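Local coordinates for MetRS related protein (Pyrococcus horikoshii, PDB 2CWP) that probably binds tRNA through an OB-fold domain, as the methionyl-tRNA synthetase-related tRNA-binding proteins do, at residues 13-19 with 106-112; 19-25 with 36-41. All blocks are in the same frame, centred on the assembly; numbering follows the deposited sequence.

Contact 1 of 2, residues 13-19 with 106-112; sequences WKFQMKV and PVGARVW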
ATOM      1  N   TRP A  13       1.767   4.641  17.264  1.00 29.28           N
ATOM      2  CA  TRP A  13       0.413   4.104  17.345  1.00 36.93           C
ATOM      3  C   TRP A  13      -0.676   4.976  16.724  1.00 37.21           C
ATOM      4  O   TRP A  13      -1.769   4.488  16.449  1.00 37.09           O
ATOM      5  CB  TRP A  13       0.024   3.845  18.808  1.00 44.91           C
ATOM      6  CG  TRP A  13       0.705   2.692  19.520  1.00 48.67           C
ATOM      7  CD1 TRP A  13       0.778   2.506  20.877  1.00 52.55           C
ATOM      8  CD2 TRP A  13       1.332   1.550  18.931  1.00 49.12           C
ATOM      9  NE1 TRP A  13       1.407   1.323  21.166  1.00 43.98           N
ATOM     10  CE2 TRP A  13       1.757   0.714  19.991  1.00 49.68           C
ATOM     11  CE3 TRP A  13       1.576   1.146  17.615  1.00 52.17           C
ATOM     12  CZ2 TRP A  13       2.409  -0.499  19.773  1.00 49.05           C
ATOM     13  CZ3 TRP A  13       2.223  -0.062  17.402  1.00 54.63           C
ATOM     14  CH2 TRP A  13       2.631  -0.869  18.478  1.00 54.28           C
ATOM     15  N   LYS A  14      -0.412   6.263  16.522  1.00 36.75           N
ATOM     16  CA  LYS A  14      -1.450   7.103  15.937  1.00 38.26           C
ATOM     17  C   LYS A  14      -1.631   6.788  14.452  1.00 36.84           C
ATOM     18  O   LYS A  14      -2.700   7.010  13.898  1.00 37.11           O
ATOM     19  CB  LYS A  14      -1.143   8.592  16.142  1.00 40.52           C
ATOM     20  CG  LYS A  14       0.108   9.086  15.460  1.00 41.98           C
ATOM     21  CD  LYS A  14       0.356  10.542  15.796  1.00 51.64           C
ATOM     22  CE  LYS A  14       1.605  11.049  15.106  1.00 63.07           C
ATOM     23  NZ  LYS A  14       1.737  12.530  15.188  1.00 66.63           N
ATOM     24  N   PHE A  15      -0.584   6.283  13.805  1.00 32.65           N
ATOM     25  CA  PHE A  15      -0.701   5.927  12.401  1.00 30.18           C
ATOM     26  C   PHE A  15      -1.393   4.572  12.330  1.00 35.72           C
ATOM     27  O   PHE A  15      -1.180   3.701  13.189  1.00 27.80           O
ATOM     28  CB  PHE A  15       0.672   5.876  11.734  1.00 28.36           C
ATOM     29  CG  PHE A  15       1.312   7.225  11.600  1.00 37.06           C
ATOM     30  CD1 PHE A  15       1.943   7.821  12.688  1.00 43.87           C
ATOM     31  CD2 PHE A  15       1.215   7.936  10.408  1.00 36.43           C
ATOM     32  CE1 PHE A  15       2.464   9.106  12.590  1.00 42.02           C
ATOM     33  CE2 PHE A  15       1.730   9.216  10.301  1.00 37.54           C
ATOM     34  CZ  PHE A  15       2.355   9.804  11.393  1.00 43.20           C
ATOM     35  N   GLN A  16      -2.243   4.398  11.327  1.00 27.70           N
ATOM     36  CA  GLN A  16      -2.967   3.147  11.211  1.00 32.36           C
ATOM     37  C   GLN A  16      -2.631   2.355   9.978  1.00 29.28           C
ATOM     38  O   GLN A  16      -2.856   2.806   8.856  1.00 25.49           O
ATOM     39  CB  GLN A  16      -4.470   3.394  11.227  1.00 33.80           C
ATOM     40  CG  GLN A  16      -5.010   3.709  12.596  1.00 39.60           C
ATOM     41  CD  GLN A  16      -6.509   3.651  12.609  1.00 47.49           C
ATOM     42  OE1 GLN A  16      -7.181   4.505  12.025  1.00 52.37           O
ATOM     43  NE2 GLN A  16      -7.052   2.629  13.259  1.00 54.61           N
ATOM     44  N   MET A  17      -2.090   1.168  10.204  1.00 28.49           N
ATOM     45  CA  MET A  17      -1.747   0.271   9.112  1.00 25.69           C
ATOM     46  C   MET A  17      -2.690  -0.917   9.251  1.00 24.19           C
ATOM     47  O   MET A  17      -2.930  -1.400  10.350  1.00 22.05           O
ATOM     48  CB  MET A  17      -0.289  -0.182   9.219  1.00 20.51           C
ATOM     49  CG  MET A  17       0.704   0.956   9.112  1.00 25.51           C
ATOM     50  SD  MET A  17       2.423   0.433   8.936  1.00 23.64           S
ATOM     51  CE  MET A  17       2.908   0.201  10.690  1.00 21.07           C
ATOM     52  N   LYS A  18      -3.249  -1.365   8.137  1.00 22.73           N
ATOM     53  CA  LYS A  18      -4.152  -2.492   8.173  1.00 21.26           C
ATOM     54  C   LYS A  18      -3.846  -3.410   7.008  1.00 20.88           C
ATOM     55  O   LYS A  18      -3.252  -3.001   6.012  1.00 21.42           O
ATOM     56  CB  LYS A  18      -5.608  -2.032   8.066  1.00 25.08           C
ATOM     57  CG  LYS A  18      -6.046  -1.060   9.133  1.00 31.33           C
ATOM     58  CD  LYS A  18      -7.556  -0.858   9.082  1.00 35.99           C
ATOM     59  CE  LYS A  18      -8.044  -0.083  10.297  1.00 43.75           C
ATOM     60  NZ  LYS A  18      -9.541  -0.123  10.405  1.00 47.49           N
ATOM     61  N   VAL A  19      -4.259  -4.660   7.145  1.00 16.75           N
ATOM     62  CA  VAL A  19      -4.056  -5.634   6.104  1.00 18.39           C
ATOM     63  C   VAL A  19      -5.121  -5.377   5.056  1.00 23.28           C
ATOM     64  O   VAL A  19      -6.301  -5.225   5.399  1.00 22.64           O
ATOM     65  CB  VAL A  19      -4.217  -7.030   6.669  1.00 19.80           C
ATOM     66  CG1 VAL A  19      -4.261  -8.042   5.557  1.00 18.29           C
ATOM     67  CG2 VAL A  19      -3.059  -7.309   7.640  1.00 23.62           C
ATOM     68  N   PRO A 106      -6.917 -12.071   8.362  1.00 19.97           N
ATOM     69  CA  PRO A 106      -8.138 -11.433   7.850  1.00 20.19           C
ATOM     70  C   PRO A 106      -7.909  -9.976   7.404  1.00 22.29           C
ATOM     71  O   PRO A 106      -7.175  -9.230   8.066  1.00 24.52           O
ATOM     72  CB  PRO A 106      -9.096 -11.515   9.047  1.00 25.24           C
ATOM     73  CG  PRO A 106      -8.628 -12.747   9.787  1.00 25.08           C
ATOM     74  CD  PRO A 106      -7.115 -12.572   9.732  1.00 23.22           C
ATOM     75  N   VAL A 107      -8.535  -9.576   6.298  1.00 15.86           N
ATOM     76  CA  VAL A 107      -8.413  -8.214   5.811  1.00 17.06           C
ATOM     77  C   VAL A 107      -8.940  -7.299   6.926  1.00 23.65           C
ATOM     78  O   VAL A 107      -9.863  -7.669   7.654  1.00 22.23           O
ATOM     79  CB  VAL A 107      -9.243  -7.982   4.494  1.00 22.50           C
ATOM     80  CG1 VAL A 107      -8.701  -8.866   3.351  1.00 22.54           C
ATOM     81  CG2 VAL A 107     -10.711  -8.298   4.733  1.00 23.26           C
ATOM     82  N   GLY A 108      -8.342  -6.124   7.081  1.00 19.81           N
ATOM     83  CA  GLY A 108      -8.799  -5.230   8.130  1.00 20.75           C
ATOM     84  C   GLY A 108      -7.999  -5.379   9.421  1.00 22.61           C
ATOM     85  O   GLY A 108      -8.065  -4.504  10.283  1.00 23.13           O
ATOM     86  N   ALA A 109      -7.256  -6.475   9.575  1.00 23.74           N
ATOM     87  CA  ALA A 109      -6.446  -6.660  10.786  1.00 20.97           C
ATOM     88  C   ALA A 109      -5.507  -5.470  10.954  1.00 24.56           C
ATOM     89  O   ALA A 109      -4.990  -4.935   9.967  1.00 20.26           O
ATOM     90  CB  ALA A 109      -5.632  -7.916  10.684  1.00 14.26           C
ATOM     91  N   ARG A 110      -5.270  -5.046  12.189  1.00 23.23           N
ATOM     92  CA  ARG A 110      -4.361  -3.923  12.362  1.00 25.10           C
ATOM     93  C   ARG A 110      -2.912  -4.399  12.364  1.00 21.36           C
ATOM     94  O   ARG A 110      -2.598  -5.461  12.902  1.00 21.41           O
ATOM     95  CB  ARG A 110      -4.625  -3.151  13.653  1.00 27.49           C
ATOM     96  CG  ARG A 110      -3.864  -1.841  13.594  1.00 30.41           C
ATOM     97  CD  ARG A 110      -4.086  -0.921  14.754  1.00 41.07           C
ATOM     98  NE  ARG A 110      -3.239   0.264  14.596  1.00 40.90           N
ATOM     99  CZ  ARG A 110      -3.085   1.198  15.528  1.00 44.02           C
ATOM    100  NH1 ARG A 110      -3.728   1.085  16.685  1.00 44.37           N
ATOM    101  NH2 ARG A 110      -2.276   2.230  15.313  1.00 40.32           N
ATOM    102  N   VAL A 111      -2.032  -3.611  11.758  1.00 17.83           N
ATOM    103  CA  VAL A 111      -0.616  -3.962  11.707  1.00 20.40           C
ATOM    104  C   VAL A 111       0.122  -2.937  12.560  1.00 24.10           C
ATOM    105  O   VAL A 111       0.132  -1.750  12.226  1.00 28.73           O
ATOM    106  CB  VAL A 111      -0.103  -3.939  10.248  1.00 19.82           C
ATOM    107  CG1 VAL A 111       1.409  -4.073  10.206  1.00 19.79           C
ATOM    108  CG2 VAL A 111      -0.755  -5.087   9.465  1.00 15.65           C
ATOM    109  N   TRP A 112       0.742  -3.401  13.647  1.00 21.86           N
ATOM    110  CA  TRP A 112       1.441  -2.502  14.566  1.00 24.21           C
ATOM    111  C   TRP A 112       2.296  -3.259  15.585  1.00 26.93           C
ATOM    112  O   TRP A 112       2.371  -4.504  15.499  1.00 30.15           O
ATOM    113  CB  TRP A 112       0.400  -1.661  15.302  1.00 20.48           C
ATOM    114  CG  TRP A 112      -0.502  -2.495  16.182  1.00 30.05           C
ATOM    115  CD1 TRP A 112      -0.777  -3.832  16.051  1.00 30.83           C
ATOM    116  CD2 TRP A 112      -1.276  -2.038  17.295  1.00 36.21           C
ATOM    117  NE1 TRP A 112      -1.673  -4.232  17.013  1.00 36.03           N
ATOM    118  CE2 TRP A 112      -1.998  -3.154  17.791  1.00 36.02           C
ATOM    119  CE3 TRP A 112      -1.434  -0.795  17.925  1.00 37.03           C
ATOM    120  CZ2 TRP A 112      -2.864  -3.062  18.887  1.00 42.59           C
ATOM    121  CZ3 TRP A 112      -2.297  -0.702  19.018  1.00 44.95           C
ATOM    122  CH2 TRP A 112      -3.002  -1.832  19.487  1.00 44.18           C
ATOM    123  OXT TRP A 112       2.882  -2.602  16.472  1.00 29.39           O
TER
HETATM  124  O   HOH W   1     -10.206  -2.688  10.230  1.00 43.60           O
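The extended side chain of Arg110 reaches along segment 13-19 and ends between two backbone carbonyls. Its CG is anti to the backbone N (chi1 -167°), and the chain stays straight as far as NE. This carries NH2 to Trp13 O at 2.6 Å and to Phe15 O, so one nitrogen ties together the carbonyls of Trp13 and Phe15. Trp13 O lies in the guanidinium plane, while Phe15 O is tilted somewhat from it. CG of Gln16 lies over one face of the guanidinium, and the Gln16 amide plane stands nearly perpendicular to the guanidinium plane. Trp13 and the C-terminal Trp112 form an edge-to-face pair. The edge of Trp112 is turned toward the face of Trp13, with six-membered ring centroids 4.7 Å apart and planes at 55°. The nearest ring carbons are Trp112 CE3 and Trp13 CE3, 3.6 Å apart.

The last residues of the chain run antiparallel along the start of strand 17-27, a long strand of the OB-type tRNA-binding domain. Val111 N donates a hydrogen bond to Met17 O at 2.8 Å. Val19 N donates one to Ala109 O at 2.9 Å, and Gly108 N donates one to Val19 O at 2.8 Å. Gly108 belongs to a type II turn from Pro106 to Ala109, whose backbone it suits with a positive phi of 94°. Val19 CG2 meets Val111 CG2 at 3.7 Å, and these two side chains cross at about a right angle. Ile67 of strand 65-69 touches Met17 and Val111. On the other face the extended Lys18 reaches a water through NZ, and that water donates to Gly108 O.

Contact 2 of 2, residues 19-25 with 36-41; sequences VGLVKKA and KLIVDF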
ATOM      1  N   VAL A  19      -4.259  -4.660   7.145  1.00 16.75           N
ATOM      2  CA  VAL A  19      -4.056  -5.634   6.104  1.00 18.39           C
ATOM      3  C   VAL A  19      -5.121  -5.377   5.056  1.00 23.28           C
ATOM      4  O   VAL A  19      -6.301  -5.225   5.399  1.00 22.64           O
ATOM      5  CB  VAL A  19      -4.217  -7.030   6.669  1.00 19.80           C
ATOM      6  CG1 VAL A  19      -4.261  -8.042   5.557  1.00 18.29           C
ATOM      7  CG2 VAL A  19      -3.059  -7.309   7.640  1.00 23.62           C
ATOM      8  N   GLY A  20      -4.710  -5.317   3.791  1.00 20.88           N
ATOM      9  CA  GLY A  20      -5.665  -5.075   2.719  1.00 19.93           C
ATOM     10  C   GLY A  20      -5.482  -6.038   1.569  1.00 22.73           C
ATOM     11  O   GLY A  20      -4.349  -6.406   1.256  1.00 27.26           O
ATOM     12  N   LEU A  21      -6.586  -6.456   0.942  1.00 25.07           N
ATOM     13  CA  LEU A  21      -6.527  -7.381  -0.194  1.00 24.82           C
ATOM     14  C   LEU A  21      -6.622  -6.611  -1.499  1.00 21.80           C
ATOM     15  O   LEU A  21      -7.568  -5.861  -1.713  1.00 23.78           O
ATOM     16  CB  LEU A  21      -7.676  -8.403  -0.126  1.00 25.89           C
ATOM     17  CG  LEU A  21      -7.958  -9.202  -1.414  1.00 29.47           C
ATOM     18  CD1 LEU A  21      -6.719 -10.011  -1.789  1.00 24.24           C
ATOM     19  CD2 LEU A  21      -9.180 -10.135  -1.202  1.00 24.52           C
ATOM     20  N   VAL A  22      -5.640  -6.786  -2.370  1.00 24.37           N
ATOM     21  CA  VAL A  22      -5.642  -6.089  -3.652  1.00 23.18           C
ATOM     22  C   VAL A  22      -6.628  -6.758  -4.613  1.00 24.48           C
ATOM     23  O   VAL A  22      -6.347  -7.820  -5.162  1.00 31.36           O
ATOM     24  CB  VAL A  22      -4.231  -6.083  -4.279  1.00 25.79           C
ATOM     25  CG1 VAL A  22      -4.266  -5.401  -5.652  1.00 19.16           C
ATOM     26  CG2 VAL A  22      -3.264  -5.365  -3.342  1.00 21.47           C
ATOM     27  N   LYS A  23      -7.789  -6.139  -4.790  1.00 26.28           N
ATOM     28  CA  LYS A  23      -8.821  -6.672  -5.674  1.00 32.35           C
ATOM     29  C   LYS A  23      -8.406  -6.491  -7.130  1.00 31.10           C
ATOM     30  O   LYS A  23      -8.544  -7.400  -7.943  1.00 30.78           O
ATOM     31  CB  LYS A  23     -10.145  -5.960  -5.429  1.00 27.98           C
ATOM     32  CG  LYS A  23     -10.790  -6.289  -4.096  1.00 36.60           C
ATOM     33  CD  LYS A  23     -11.233  -7.739  -4.064  1.00 45.11           C
ATOM     34  CE  LYS A  23     -12.501  -7.902  -3.238  1.00 48.76           C
ATOM     35  NZ  LYS A  23     -12.972  -9.316  -3.262  1.00 48.10           N
ATOM     36  N   LYS A  24      -7.890  -5.311  -7.443  1.00 34.65           N
ATOM     37  CA  LYS A  24      -7.445  -5.013  -8.791  1.00 37.95           C
ATOM     38  C   LYS A  24      -6.258  -4.062  -8.761  1.00 39.55           C
ATOM     39  O   LYS A  24      -6.121  -3.236  -7.849  1.00 39.71           O
ATOM     40  CB  LYS A  24      -8.582  -4.395  -9.609  1.00 36.94           C
ATOM     41  CG  LYS A  24      -8.118  -3.921 -10.976  1.00 51.66           C
ATOM     42  CD  LYS A  24      -9.261  -3.667 -11.931  1.00 52.18           C
ATOM     43  CE  LYS A  24      -8.724  -3.600 -13.342  1.00 55.33           C
ATOM     44  NZ  LYS A  24      -9.689  -4.176 -14.305  1.00 56.32           N
ATOM     45  N   ALA A  25      -5.410  -4.180  -9.774  1.00 35.98           N
ATOM     46  CA  ALA A  25      -4.221  -3.353  -9.895  1.00 36.21           C
ATOM     47  C   ALA A  25      -3.917  -3.116 -11.371  1.00 32.98           C
ATOM     48  O   ALA A  25      -3.793  -4.069 -12.146  1.00 31.81           O
ATOM     49  CB  ALA A  25      -3.042  -4.056  -9.222  1.00 34.51           C
ATOM     50  N   LYS A  36      -2.509   1.853  -9.925  1.00 30.51           N
ATOM     51  CA  LYS A  36      -3.698   2.133  -9.132  1.00 33.19           C
ATOM     52  C   LYS A  36      -4.190   0.816  -8.563  1.00 34.57           C
ATOM     53  O   LYS A  36      -4.304  -0.175  -9.288  1.00 31.18           O
ATOM     54  CB  LYS A  36      -4.804   2.751  -9.987  1.00 37.59           C
ATOM     55  CG  LYS A  36      -5.994   3.255  -9.171  1.00 39.67           C
ATOM     56  CD  LYS A  36      -6.996   4.006 -10.045  1.00 46.54           C
ATOM     57  CE  LYS A  36      -8.113   3.101 -10.538  1.00 49.09           C
ATOM     58  NZ  LYS A  36      -9.032   2.720  -9.433  1.00 51.40           N
ATOM     59  N   LEU A  37      -4.460   0.801  -7.263  1.00 30.51           N
ATOM     60  CA  LEU A  37      -4.940  -0.404  -6.611  1.00 33.18           C
ATOM     61  C   LEU A  37      -6.315  -0.175  -6.008  1.00 31.17           C
ATOM     62  O   LEU A  37      -6.614   0.909  -5.513  1.00 37.74           O
ATOM     63  CB  LEU A  37      -3.996  -0.810  -5.476  1.00 34.97           C
ATOM     64  CG  LEU A  37      -2.498  -0.952  -5.747  1.00 40.31           C
ATOM     65  CD1 LEU A  37      -1.732  -0.926  -4.412  1.00 26.85           C
ATOM     66  CD2 LEU A  37      -2.244  -2.234  -6.519  1.00 32.00           C
ATOM     67  N   ILE A  38      -7.152  -1.200  -6.056  1.00 30.55           N
ATOM     68  CA  ILE A  38      -8.466  -1.124  -5.439  1.00 30.41           C
ATOM     69  C   ILE A  38      -8.286  -2.156  -4.338  1.00 28.82           C
ATOM     70  O   ILE A  38      -8.175  -3.364  -4.603  1.00 29.07           O
ATOM     71  CB  ILE A  38      -9.585  -1.550  -6.393  1.00 35.43           C
ATOM     72  CG1 ILE A  38      -9.630  -0.590  -7.583  1.00 38.16           C
ATOM     73  CG2 ILE A  38     -10.919  -1.571  -5.645  1.00 31.78           C
ATOM     74  CD1 ILE A  38     -10.626  -0.986  -8.657  1.00 47.56           C
ATOM     75  N   VAL A  39      -8.244  -1.674  -3.104  1.00 25.73           N
ATOM     76  CA  VAL A  39      -7.990  -2.537  -1.957  1.00 21.35           C
ATOM     77  C   VAL A  39      -9.170  -2.713  -1.026  1.00 21.49           C
ATOM     78  O   VAL A  39      -9.798  -1.737  -0.603  1.00 25.96           O
ATOM     79  CB  VAL A  39      -6.796  -1.972  -1.182  1.00 23.37           C
ATOM     80  CG1 VAL A  39      -6.362  -2.921  -0.077  1.00 22.39           C
ATOM     81  CG2 VAL A  39      -5.672  -1.688  -2.169  1.00 22.58           C
ATOM     82  N   ASP A  40      -9.452  -3.971  -0.707  1.00 20.84           N
ATOM     83  CA  ASP A  40     -10.544  -4.347   0.178  1.00 25.09           C
ATOM     84  C   ASP A  40     -10.012  -4.529   1.600  1.00 25.08           C
ATOM     85  O   ASP A  40      -9.220  -5.436   1.838  1.00 27.17           O
ATOM     86  CB  ASP A  40     -11.154  -5.669  -0.314  1.00 36.70           C
ATOM     87  CG  ASP A  40     -12.308  -6.157   0.558  1.00 37.83           C
ATOM     88  OD1 ASP A  40     -12.124  -6.370   1.772  1.00 47.50           O
ATOM     89  OD2 ASP A  40     -13.414  -6.339   0.022  1.00 53.78           O
ATOM     90  N   PHE A  41     -10.427  -3.668   2.527  1.00 24.11           N
ATOM     91  CA  PHE A  41     -10.018  -3.767   3.940  1.00 28.85           C
ATOM     92  C   PHE A  41     -11.120  -4.374   4.813  1.00 32.16           C
ATOM     93  O   PHE A  41     -11.131  -4.188   6.035  1.00 32.48           O
ATOM     94  CB  PHE A  41      -9.653  -2.398   4.520  1.00 20.25           C
ATOM     95  CG  PHE A  41      -8.438  -1.789   3.903  1.00 25.22           C
ATOM     96  CD1 PHE A  41      -8.550  -0.907   2.837  1.00 24.10           C
ATOM     97  CD2 PHE A  41      -7.174  -2.113   4.369  1.00 27.08           C
ATOM     98  CE1 PHE A  41      -7.424  -0.355   2.247  1.00 24.61           C
ATOM     99  CE2 PHE A  41      -6.042  -1.572   3.788  1.00 25.30           C
ATOM    100  CZ  PHE A  41      -6.166  -0.687   2.720  1.00 25.30           C
TER
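This contact is a backbone-paired, antiparallel beta hairpin between strands 17-27 and 35-40 of the OB-type domain, with a classic beta bulge in its middle. Leu21 and Asp40 form a hydrogen-bonded pair, closed by Leu21 N to Asp40 O at 3.0 Å and by the return bond from Asp40 N to Leu21 O. Val22 then faces Val39 as a non-hydrogen-bonded pair. Beyond it the register shifts by one, and both Lys23 and Lys24 face Ile38. Ile38 O takes a 2.8 Å bond from Lys23 N, which arrives nearly along the C=O axis, and a weak one from Lys24 N. Ile38 N returns a bond to Lys24 O. The strand segments run at 132° to each other, strongly twisted.

One side of the hairpin is apolar. Leu37 CD2 is squeezed against Ala25 CB at 3.4 Å and touches Val22 CG1 at 3.9 Å. Leu37 CG is anti to the carbonyl carbon (chi1 -52°), which swings this branch back toward strand 17-27. Farther along, Val39 CG1 lies over one face of the Phe41 ring, and both pack on CA of Gly20. Phe66 and Phe68 of strand 65-69 cover Val22.

The other side is mixed, with Leu21 and Ile38 among Lys24 and Asp40. Lys23 and Asp40 lie side by side and point the same way, and Lys23 CE passes 3.7 Å from Asp40 OD2. Lys23 NZ stays 4.5 Å from Asp40 OD2, beyond a salt bridge, while Asp40 OD1 accepts a bond from Gly42 N. The attraction between Lys23 and Asp40 is therefore probably a modest electrostatic one, and the backbone bonds and the apolar face probably hold most of the hairpin.

Contacts 1 and 2 share strand 17-27 and meet at Val19. Contact 1 joins the chain's C-terminal end to the beginning of that strand and lies at the surface. Contact 2 pairs the following part of the strand with strand 35-40, nearer the centre of the chain, and is partly buried. Their chemistry follows: contact 1 adds arginine-to-carbonyl bonds, a tryptophan pair and a bridging water to a few backbone bonds. Contact 2 rests on regular strand bonds, interrupted by a bulge, and on valine, leucine and phenylalanine packing. Val107 links the two, its CG1 touching Leu21 CB at 3.7 Å.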